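Local coordinates for mandelate racemase/muconate lactonizing protein (Thermobispora bispora, PDB 3VC5) that probably dehydrates D-glucarate to 5-dehydro-4-deoxy-D-glucarate as a magnesium-dependent enzyme of the mandelate racemase/muconate lactonizing family, at residues A[322-325]-A[326-330]. Numbering follows the deposited sequence.
Sequences AHIA and TLCAT
Thr326 and Ala322 sit one helical turn apart, joined twice: directly, by the bond from Thr326 N to Ala322 O, and again through a water. Thr326 CB lies 3.4 Å from His323 O. From there OG1 swings back beside its own backbone N, opposite the carbonyl carbon, a torsion that leaves it 3.5 Å from Ala322 O, with the water bridging the two. That water gives a proton to Ala322 O at 2.8 Å and lies 2.8 Å from Thr326 OG1; Ala322 O therefore has two partners, the amide and the water. The same hydroxyl is hydrogen-bonded to ND1 of His323 in the second subunit, and the symmetric bond pairs His323 ND1 of this chain with Thr326 OG1 of the second subunit, with the two His323 rings stacked on each other. This face of helix 318-330 is thus part of the dimer interface.

The helix follows strand 307-310 and precedes strand 334-337 in the C-terminal enolase-type barrel, forming the helical part of a beta-alpha-beta crossover between these parallel strands. Its inner face is apolar. Ile324 CG2 lies 4.2 Å from Cys328 SG, and both residues rest on Leu308 of the first strand, while Ala325 and Cys328 reach Leu335 of the second. Ile324 also extends CD1 to within 4.4 Å of Leu327 CD1, and both of these residues pack on Leu296 of helix 296-302. Of the four backbone bonds joining 322-325 to 326-330, Cys328 N to Ile324 O (168°) and Ala329 N to Ala325 O (173°) are the straightest, and Leu327 N to His323 O (149°) is the most bent. Thr326 O accepts from both the amide and the hydroxyl of Thr330, one turn further on, from opposite faces of its plane, with Thr330 OG1 at 2.8 Å.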
# COMPACT_ATOMS: atom_id res chain seq x y z
N ALA A 322 0.52 1.39 6.25
CA ALA A 322 1.35 0.37 5.57
C ALA A 322 1.52 0.68 4.07
O ALA A 322 2.61 0.51 3.53
CB ALA A 322 0.77 -1.06 5.79
N HIS A 323 0.44 1.11 3.42
CA HIS A 323 0.52 1.49 1.98
C HIS A 323 1.50 2.63 1.79
O HIS A 323 2.30 2.63 0.83
CB HIS A 323 -0.85 1.88 1.44
CG HIS A 323 -1.76 0.72 1.18
ND1 HIS A 323 -2.53 0.63 0.05
CD2 HIS A 323 -2.01 -0.40 1.91
CE1 HIS A 323 -3.24 -0.49 0.08
NE2 HIS A 323 -2.93 -1.14 1.20
N ILE A 324 1.40 3.64 2.64
CA ILE A 324 2.35 4.77 2.58
C ILE A 324 3.79 4.34 2.82
O ILE A 324 4.72 4.87 2.19
CB ILE A 324 1.90 5.95 3.46
CG1 ILE A 324 0.52 6.44 3.00
CG2 ILE A 324 2.95 7.07 3.48
CD1 ILE A 324 0.45 6.93 1.56
N ALA A 325 4.01 3.39 3.73
CA ALA A 325 5.35 2.89 3.95
C ALA A 325 5.90 2.30 2.64
O ALA A 325 7.07 2.52 2.29
CB ALA A 325 5.38 1.83 5.09
N THR A 326 5.09 1.53 1.92
CA THR A 326 5.55 0.95 0.64
C THR A 326 5.91 2.07 -0.35
O THR A 326 6.94 1.99 -1.07
CB THR A 326 4.41 0.05 0.01
OG1 THR A 326 4.24 -1.09 0.84
CG2 THR A 326 4.77 -0.40 -1.45
N LEU A 327 5.10 3.12 -0.34
CA LEU A 327 5.29 4.22 -1.28
C LEU A 327 6.63 4.88 -0.95
O LEU A 327 7.49 5.06 -1.82
CB LEU A 327 4.15 5.22 -1.18
CG LEU A 327 4.17 6.46 -2.07
CD1 LEU A 327 2.75 7.01 -2.15
CD2 LEU A 327 5.18 7.53 -1.54
N CYS A 328 6.84 5.17 0.33
CA CYS A 328 8.10 5.81 0.74
C CYS A 328 9.31 4.96 0.37
O CYS A 328 10.27 5.47 -0.22
CB CYS A 328 8.09 6.14 2.24
SG CYS A 328 7.00 7.54 2.62
N ALA A 329 9.29 3.68 0.73
CA ALA A 329 10.41 2.80 0.43
C ALA A 329 10.76 2.82 -1.06
O ALA A 329 11.94 2.86 -1.43
CB ALA A 329 10.13 1.36 0.91
N THR A 330 9.73 2.79 -1.90
CA THR A 330 9.88 2.85 -3.37
C THR A 330 10.69 4.07 -3.81
O THR A 330 11.52 3.98 -4.73
CB THR A 330 8.50 2.81 -4.08
OG1 THR A 330 7.80 1.61 -3.71
CG2 THR A 330 8.65 2.87 -5.63
O HOH W 1 4.48 -1.59 3.62